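Local coordinates for extracellular solute-binding protein family 1 (Alicyclobacillus acidocaldarius subsp. acidocaldarius, PDB 4OVJ) that probably captures a solute, perhaps a sugar, outside the cell and passes it to an ABC importer, at residues G128-A140 with G289-Y301. Residues are numbered along the deposited sequence; the frame is centred on the assembly and turned at random.
With SO4 (sulfate ion), chain B.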
ATOM      1  N   GLY A 128     -11.618  19.137   3.002  1.00 13.92           N
ATOM      2  CA  GLY A 128     -11.259  18.988   4.414  1.00 13.26           C
ATOM      3  C   GLY A 128     -10.369  17.774   4.574  1.00 12.76           C
ATOM      4  O   GLY A 128     -10.452  16.832   3.770  1.00 11.69           O
ATOM      5  N   LEU A 129      -9.527  17.792   5.604  1.00 11.20           N
ATOM      6  CA  LEU A 129      -8.642  16.662   5.907  1.00 10.11           C
ATOM      7  C   LEU A 129      -9.227  15.907   7.094  1.00  9.29           C
ATOM      8  O   LEU A 129      -9.244  16.416   8.203  1.00  9.84           O
ATOM      9  CB  LEU A 129      -7.237  17.169   6.234  1.00 10.55           C
ATOM     10  CG  LEU A 129      -6.220  16.145   6.730  1.00 11.76           C
ATOM     11  CD1 LEU A 129      -5.937  15.097   5.670  1.00 13.10           C
ATOM     12  CD2 LEU A 129      -4.940  16.844   7.181  1.00 13.06           C
ATOM     13  N   TYR A 130      -9.697  14.689   6.869  1.00  8.37           N
ATOM     14  CA  TYR A 130     -10.444  13.969   7.905  1.00  8.76           C
ATOM     15  C   TYR A 130      -9.748  12.759   8.513  1.00  8.87           C
ATOM     16  O   TYR A 130     -10.259  12.140   9.444  1.00  9.79           O
ATOM     17  CB  TYR A 130     -11.825  13.610   7.362  1.00  9.00           C
ATOM     18  CG  TYR A 130     -12.616  14.867   7.079  1.00 10.35           C
ATOM     19  CD1 TYR A 130     -13.161  15.612   8.117  1.00 10.33           C
ATOM     20  CD2 TYR A 130     -12.792  15.320   5.779  1.00 12.47           C
ATOM     21  CE1 TYR A 130     -13.881  16.761   7.875  1.00 11.80           C
ATOM     22  CE2 TYR A 130     -13.507  16.474   5.522  1.00 14.19           C
ATOM     23  CZ  TYR A 130     -14.051  17.192   6.571  1.00 13.85           C
ATOM     24  OH  TYR A 130     -14.756  18.335   6.311  1.00 17.12           O
ATOM     25  N   GLY A 131      -8.585  12.431   7.989  1.00  8.91           N
ATOM     26  CA  GLY A 131      -7.768  11.373   8.547  1.00  8.66           C
ATOM     27  C   GLY A 131      -6.345  11.557   8.082  1.00  8.30           C
ATOM     28  O   GLY A 131      -6.105  12.065   6.998  1.00  9.61           O
ATOM     29  N   ILE A 132      -5.404  11.138   8.912  1.00  8.39           N
ATOM     30  CA  ILE A 132      -4.000  11.154   8.538  1.00  9.36           C
ATOM     31  C   ILE A 132      -3.489   9.706   8.452  1.00  8.81           C
ATOM     32  O   ILE A 132      -3.639   8.930   9.403  1.00  7.82           O
ATOM     33  CB  ILE A 132      -3.176  11.993   9.513  1.00 11.52           C
ATOM     34  CG1 ILE A 132      -3.735  13.438   9.526  1.00 14.83           C
ATOM     35  CG2 ILE A 132      -1.717  11.984   9.081  1.00 10.98           C
ATOM     36  CD1 ILE A 132      -3.102  14.347  10.541  1.00 17.81           C
ATOM     37  N   PRO A 133      -2.931   9.324   7.289  1.00  8.70           N
ATOM     38  CA  PRO A 133      -2.423   7.964   7.159  1.00  9.46           C
ATOM     39  C   PRO A 133      -1.408   7.679   8.239  1.00  8.75           C
ATOM     40  O   PRO A 133      -0.602   8.557   8.572  1.00 10.54           O
ATOM     41  CB  PRO A 133      -1.772   7.964   5.771  1.00 10.02           C
ATOM     42  CG  PRO A 133      -2.545   8.982   5.012  1.00 10.52           C
ATOM     43  CD  PRO A 133      -2.806  10.065   6.015  1.00 11.09           C
ATOM     44  N   ASN A 134      -1.465   6.487   8.810  1.00  8.75           N
ATOM     45  CA  ASN A 134      -0.573   6.147   9.913  1.00 10.79           C
ATOM     46  C   ASN A 134       0.600   5.251   9.502  1.00 11.52           C
ATOM     47  O   ASN A 134       1.569   5.116  10.242  1.00 16.00           O
ATOM     48  CB  ASN A 134      -1.350   5.568  11.105  1.00 12.24           C
ATOM     49  CG  ASN A 134      -2.096   4.288  10.790  1.00 12.90           C
ATOM     50  OD1 ASN A 134      -1.833   3.605   9.800  1.00 15.03           O
ATOM     51  ND2 ASN A 134      -3.058   3.951  11.654  1.00 14.16           N
ATOM     52  N   ALA A 135       0.513   4.660   8.321  1.00  9.46           N
ATOM     53  CA  ALA A 135       1.545   3.766   7.816  1.00  9.37           C
ATOM     54  C   ALA A 135       1.367   3.605   6.319  1.00  9.50           C
ATOM     55  O   ALA A 135       0.287   3.843   5.783  1.00 10.00           O
ATOM     56  CB  ALA A 135       1.482   2.416   8.503  1.00 10.46           C
ATOM     57  N   LEU A 136       2.432   3.181   5.657  1.00  9.12           N
ATOM     58  CA  LEU A 136       2.528   3.237   4.209  1.00  9.22           C
ATOM     59  C   LEU A 136       2.984   1.923   3.577  1.00  9.06           C
ATOM     60  O   LEU A 136       3.656   1.114   4.208  1.00  9.10           O
ATOM     61  CB  LEU A 136       3.557   4.295   3.830  1.00  9.77           C
ATOM     62  CG  LEU A 136       3.360   5.688   4.424  1.00 11.10           C
ATOM     63  CD1 LEU A 136       4.467   6.618   3.949  1.00 11.84           C
ATOM     64  CD2 LEU A 136       1.998   6.248   4.035  1.00 12.10           C
ATOM     65  N   ASN A 137       2.623   1.746   2.311  1.00  8.45           N
ATOM     66  CA  ASN A 137       3.183   0.706   1.473  1.00  8.55           C
ATOM     67  C   ASN A 137       3.220   1.220   0.035  1.00  7.80           C
ATOM     68  O   ASN A 137       2.469   2.112  -0.336  1.00  8.89           O
ATOM     69  CB  ASN A 137       2.335  -0.551   1.578  1.00  9.47           C
ATOM     70  CG  ASN A 137       3.102  -1.841   1.321  1.00 10.54           C
ATOM     71  OD1 ASN A 137       4.269  -1.862   0.908  1.00 10.70           O
ATOM     72  ND2 ASN A 137       2.423  -2.946   1.589  1.00 12.23           N
ATOM     73  N   ASN A 138       4.089   0.654  -0.781  1.00  7.76           N
ATOM     74  CA  ASN A 138       4.070   0.942  -2.204  1.00  8.11           C
ATOM     75  C   ASN A 138       4.778  -0.163  -2.973  1.00  7.71           C
ATOM     76  O   ASN A 138       5.461  -0.996  -2.391  1.00  7.48           O
ATOM     77  CB  ASN A 138       4.705   2.304  -2.496  1.00  8.99           C
ATOM     78  CG  ASN A 138       6.134   2.407  -2.013  1.00 10.45           C
ATOM     79  OD1 ASN A 138       6.391   2.889  -0.910  1.00 12.41           O
ATOM     80  ND2 ASN A 138       7.084   1.972  -2.846  1.00 10.72           N
ATOM     81  N   TYR A 139       4.592  -0.166  -4.284  1.00  8.67           N
ATOM     82  CA  TYR A 139       5.253  -1.135  -5.139  1.00  8.11           C
ATOM     83  C   TYR A 139       6.751  -0.883  -5.228  1.00  7.68           C
ATOM     84  O   TYR A 139       7.217   0.258  -5.169  1.00  8.47           O
ATOM     85  CB  TYR A 139       4.649  -1.097  -6.541  1.00  9.69           C
ATOM     86  CG  TYR A 139       3.375  -1.901  -6.673  1.00 11.17           C
ATOM     87  CD1 TYR A 139       3.365  -3.258  -6.396  1.00 13.30           C
ATOM     88  CD2 TYR A 139       2.191  -1.312  -7.129  1.00 12.87           C
ATOM     89  CE1 TYR A 139       2.209  -4.016  -6.532  1.00 12.58           C
ATOM     90  CE2 TYR A 139       1.034  -2.063  -7.269  1.00 13.81           C
ATOM     91  CZ  TYR A 139       1.057  -3.414  -6.971  1.00 12.91           C
ATOM     92  OH  TYR A 139      -0.076  -4.172  -7.096  1.00 17.65           O
ATOM     93  N   ALA A 140       7.493  -1.967  -5.375  1.00  8.38           N
ATOM     94  CA  ALA A 140       8.925  -1.921  -5.634  1.00  7.79           C
ATOM     95  C   ALA A 140       9.285  -3.130  -6.476  1.00  8.05           C
ATOM     96  O   ALA A 140       8.561  -4.124  -6.488  1.00  8.89           O
ATOM     97  CB  ALA A 140       9.687  -1.983  -4.328  1.00  8.70           C
ATOM     98  N   GLY A 289       2.811   6.406 -12.450  1.00  8.99           N
ATOM     99  CA  GLY A 289       1.930   5.363 -11.953  1.00  9.20           C
ATOM    100  C   GLY A 289       1.960   5.172 -10.453  1.00  8.56           C
ATOM    101  O   GLY A 289       0.973   4.725  -9.861  1.00  9.15           O
ATOM    102  N   LEU A 290       3.095   5.471  -9.826  1.00  8.42           N
ATOM    103  CA  LEU A 290       3.292   5.083  -8.441  1.00  7.60           C
ATOM    104  C   LEU A 290       2.413   5.912  -7.513  1.00  7.67           C
ATOM    105  O   LEU A 290       2.244   7.111  -7.707  1.00  7.92           O
ATOM    106  CB  LEU A 290       4.749   5.252  -8.047  1.00  8.44           C
ATOM    107  CG  LEU A 290       5.215   4.521  -6.786  1.00  9.81           C
ATOM    108  CD1 LEU A 290       5.108   3.006  -6.936  1.00 10.88           C
ATOM    109  CD2 LEU A 290       6.649   4.938  -6.469  1.00 10.56           C
ATOM    110  N   TYR A 291       1.862   5.239  -6.517  1.00  8.79           N
ATOM    111  CA  TYR A 291       1.148   5.866  -5.406  1.00  8.92           C
ATOM    112  C   TYR A 291       1.607   5.188  -4.129  1.00  9.03           C
ATOM    113  O   TYR A 291       2.138   4.074  -4.147  1.00  9.58           O
ATOM    114  CB  TYR A 291      -0.368   5.705  -5.546  1.00  9.88           C
ATOM    115  CG  TYR A 291      -0.813   4.262  -5.658  1.00 10.10           C
ATOM    116  CD1 TYR A 291      -0.736   3.581  -6.872  1.00 11.06           C
ATOM    117  CD2 TYR A 291      -1.255   3.563  -4.543  1.00 10.28           C
ATOM    118  CE1 TYR A 291      -1.110   2.247  -6.977  1.00 11.01           C
ATOM    119  CE2 TYR A 291      -1.642   2.238  -4.641  1.00 11.43           C
ATOM    120  CZ  TYR A 291      -1.550   1.581  -5.858  1.00 10.46           C
ATOM    121  OH  TYR A 291      -1.929   0.265  -5.955  1.00 13.91           O
ATOM    122  N   ILE A 292       1.387   5.869  -3.022  1.00  8.57           N
ATOM    123  CA  ILE A 292       1.606   5.305  -1.706  1.00  9.57           C
ATOM    124  C   ILE A 292       0.250   4.882  -1.171  1.00  9.80           C
ATOM    125  O   ILE A 292      -0.678   5.672  -1.142  1.00 11.19           O
ATOM    126  CB  ILE A 292       2.244   6.331  -0.743  1.00 10.76           C
ATOM    127  CG1 ILE A 292       3.435   7.037  -1.387  1.00 11.52           C
ATOM    128  CG2 ILE A 292       2.655   5.644   0.547  1.00 11.91           C
ATOM    129  CD1 ILE A 292       4.523   6.121  -1.887  1.00 11.36           C
ATOM    130  N   LYS A 293       0.144   3.640  -0.734  1.00  9.64           N
ATOM    131  CA  LYS A 293      -1.109   3.138  -0.191  1.00 10.52           C
ATOM    132  C   LYS A 293      -1.109   3.422   1.306  1.00 10.52           C
ATOM    133  O   LYS A 293      -0.207   2.986   2.006  1.00 11.06           O
ATOM    134  CB  LYS A 293      -1.208   1.639  -0.432  1.00 12.99           C
ATOM    135  CG  LYS A 293      -2.489   0.993   0.066  1.00 15.55           C
ATOM    136  CD  LYS A 293      -2.504  -0.487  -0.299  1.00 19.79           C
ATOM    137  CE  LYS A 293      -3.515  -1.250   0.534  1.00 28.22           C
ATOM    138  NZ  LYS A 293      -4.895  -0.953   0.080  1.00 33.60           N
ATOM    139  N   PRO A 294      -2.112   4.169   1.801  1.00 11.39           N
ATOM    140  CA  PRO A 294      -2.239   4.349   3.241  1.00 11.10           C
ATOM    141  C   PRO A 294      -2.804   3.088   3.887  1.00 10.86           C
ATOM    142  O   PRO A 294      -3.852   2.583   3.466  1.00 14.52           O
ATOM    143  CB  PRO A 294      -3.207   5.525   3.351  1.00 11.33           C
ATOM    144  CG  PRO A 294      -4.092   5.379   2.158  1.00 12.64           C
ATOM    145  CD  PRO A 294      -3.252   4.765   1.067  1.00 12.35           C
ATOM    146  N   SER A 295      -2.118   2.551   4.887  1.00 10.44           N
ATOM    147  CA  SER A 295      -2.586   1.317   5.502  1.00 10.84           C
ATOM    148  C   SER A 295      -3.904   1.557   6.231  1.00 10.38           C
ATOM    149  O   SER A 295      -4.834   0.758   6.156  1.00 11.23           O
ATOM    150  CB  SER A 295      -1.551   0.804   6.490  1.00 12.58           C
ATOM    151  OG  SER A 295      -0.322   0.613   5.818  1.00 18.70           O
ATOM    152  N   GLN A 296      -3.930   2.654   6.964  1.00 10.55           N
ATOM    153  CA  GLN A 296      -5.048   3.048   7.813  1.00  9.97           C
ATOM    154  C   GLN A 296      -4.850   4.517   8.102  1.00  8.26           C
ATOM    155  O   GLN A 296      -3.871   5.103   7.659  1.00  8.50           O
ATOM    156  CB  GLN A 296      -5.086   2.300   9.156  1.00 13.32           C
ATOM    157  CG  GLN A 296      -4.511   0.908   9.218  1.00 16.02           C
ATOM    158  CD  GLN A 296      -4.424   0.398  10.634  1.00 16.07           C
ATOM    159  OE1 GLN A 296      -4.152   1.169  11.576  1.00 16.78           O
ATOM    160  NE2 GLN A 296      -4.645  -0.889  10.806  1.00 17.88           N
ATOM    161  N   PHE A 297      -5.772   5.106   8.846  1.00  7.49           N
ATOM    162  CA  PHE A 297      -5.744   6.518   9.195  1.00  7.98           C
ATOM    163  C   PHE A 297      -6.045   6.705  10.671  1.00  7.95           C
ATOM    164  O   PHE A 297      -6.779   5.915  11.263  1.00  8.66           O
ATOM    165  CB  PHE A 297      -6.832   7.310   8.456  1.00  8.49           C
ATOM    166  CG  PHE A 297      -6.697   7.328   6.975  1.00  8.36           C
ATOM    167  CD1 PHE A 297      -7.127   6.250   6.219  1.00  9.52           C
ATOM    168  CD2 PHE A 297      -6.198   8.451   6.317  1.00  7.61           C
ATOM    169  CE1 PHE A 297      -6.997   6.254   4.844  1.00  9.89           C
ATOM    170  CE2 PHE A 297      -6.093   8.463   4.937  1.00  8.26           C
ATOM    171  CZ  PHE A 297      -6.477   7.357   4.203  1.00  9.24           C
ATOM    172  N   TRP A 298      -5.518   7.788  11.240  1.00  8.44           N
ATOM    173  CA  TRP A 298      -6.003   8.314  12.507  1.00  7.94           C
ATOM    174  C   TRP A 298      -6.996   9.434  12.203  1.00  7.60           C
ATOM    175  O   TRP A 298      -6.688  10.345  11.443  1.00  7.51           O
ATOM    176  CB  TRP A 298      -4.883   8.899  13.361  1.00  9.22           C
ATOM    177  CG  TRP A 298      -3.735   8.004  13.641  1.00  9.69           C
ATOM    178  CD1 TRP A 298      -2.426   8.302  13.427  1.00 10.94           C
ATOM    179  CD2 TRP A 298      -3.761   6.677  14.184  1.00  9.66           C
ATOM    180  NE1 TRP A 298      -1.632   7.258  13.810  1.00 10.97           N
ATOM    181  CE2 TRP A 298      -2.423   6.242  14.274  1.00 10.30           C
ATOM    182  CE3 TRP A 298      -4.780   5.812  14.599  1.00  9.30           C
ATOM    183  CZ2 TRP A 298      -2.085   4.983  14.751  1.00 10.11           C
ATOM    184  CZ3 TRP A 298      -4.436   4.567  15.083  1.00  9.77           C
ATOM    185  CH2 TRP A 298      -3.103   4.168  15.159  1.00 10.07           C
ATOM    186  N   SER A 299      -8.167   9.361  12.834  1.00  7.32           N
ATOM    187  CA  SER A 299      -9.186  10.390  12.723  1.00  7.01           C
ATOM    188  C   SER A 299      -9.638  10.793  14.137  1.00  6.82           C
ATOM    189  O   SER A 299      -9.476  10.040  15.104  1.00  8.07           O
ATOM    190  CB  SER A 299     -10.375   9.868  11.917  1.00  7.38           C
ATOM    191  OG  SER A 299     -10.058   9.633  10.545  1.00  7.96           O
ATOM    192  N   ILE A 300     -10.199  11.984  14.239  1.00  6.27           N
ATOM    193  CA  ILE A 300     -10.699  12.516  15.494  1.00  6.97           C
ATOM    194  C   ILE A 300     -12.197  12.795  15.349  1.00  6.85           C
ATOM    195  O   ILE A 300     -12.650  13.279  14.313  1.00  7.26           O
ATOM    196  CB  ILE A 300      -9.941  13.796  15.891  1.00  7.67           C
ATOM    197  CG1 ILE A 300      -8.463  13.489  16.105  1.00  8.56           C
ATOM    198  CG2 ILE A 300     -10.523  14.433  17.163  1.00  7.72           C
ATOM    199  CD1 ILE A 300      -7.585  14.704  16.313  1.00  9.34           C
ATOM    200  N   TYR A 301     -12.954  12.498  16.404  1.00  7.55           N
ATOM    201  CA  TYR A 301     -14.387  12.765  16.427  1.00  7.64           C
ATOM    202  C   TYR A 301     -14.658  14.255  16.291  1.00  7.88           C
ATOM    203  O   TYR A 301     -14.079  15.061  17.020  1.00  7.98           O
ATOM    204  CB  TYR A 301     -14.962  12.265  17.745  1.00  8.46           C
ATOM    205  CG  TYR A 301     -16.458  12.343  17.914  1.00  9.42           C
ATOM    206  CD1 TYR A 301     -17.321  12.161  16.844  1.00 10.56           C
ATOM    207  CD2 TYR A 301     -17.006  12.538  19.180  1.00 11.40           C
ATOM    208  CE1 TYR A 301     -18.699  12.210  17.021  1.00 12.21           C
ATOM    209  CE2 TYR A 301     -18.372  12.574  19.370  1.00 13.65           C
ATOM    210  CZ  TYR A 301     -19.216  12.411  18.295  1.00 13.67           C
ATOM    211  OH  TYR A 301     -20.579  12.457  18.501  1.00 17.10           O
TER
HETATM  212  S   SO4 B 501      -0.736  -7.518  -5.916  0.50 21.07           S
HETATM  213  O1  SO4 B 501      -1.700  -8.441  -6.547  0.50 18.09           O
HETATM  214  O2  SO4 B 501      -1.437  -6.450  -5.157  0.50 17.34           O
HETATM  215  O3  SO4 B 501       0.096  -8.271  -4.956  0.50 19.69           O
HETATM  216  O4  SO4 B 501       0.123  -6.944  -6.971  0.50 16.14           O
HETATM  217  O   HOH W   1     -10.532  13.577  11.802  1.00  7.88           O
HETATM  218  O   HOH W   2       2.326   1.513  -5.140  1.00 10.59           O
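Asn134 lies against one face of the Trp298 indole, its CB sitting 3.6 Å from the centroid of the five-membered ring in a CH-pi contact. A chi1 of 61° tucks the amide back over its own main chain; it stands steeply to the indole, at 70°, and ND2 hangs over that same face, offset toward the rim. ND2 also donates to Gln296 OE1 at 3.0 Å, in the carbonyl plane and on a lone pair. Two donors, Arg331 NE and Asn134 ND2, thus hold OE1 of Gln296, and the ND2 bond, with OE1 close to the Asn134 amide plane, sets which way that amide faces.

Around this cluster the backbones pair antiparallel. Ile132 and Trp298 exchange two bonds, Asn137 and Lys293 another two, and between them Ser295 N reaches Ala135 O almost straight, at 2.9 Å. Beyond the Ile132 pair, Ser299 OG donates to Tyr130 O at 2.7 Å, and water 1 bridges that carbonyl to Ile300 N.

Apolar groups pack alongside. Pro133 CG meets Phe297 CE2 at 3.6 Å while its CB touches Pro294 CB; farther along, Ile292 CG2 presses on Leu136 CD2 at 3.6 Å. At the far end water 2 links Tyr139 N to Tyr291 O, and Tyr139 OH donates to O4 of a sulfate, probably from the crystallisation liquor, at 2.8 Å; Ser184 OG and Trp260 NE1 are hydrogen-bonded to it as well.

Strands 128-144 and 293-300 run side by side through the middle of the chain, consistent with the hinge crossovers that join the two lobes of a periplasmic-binding-protein fold.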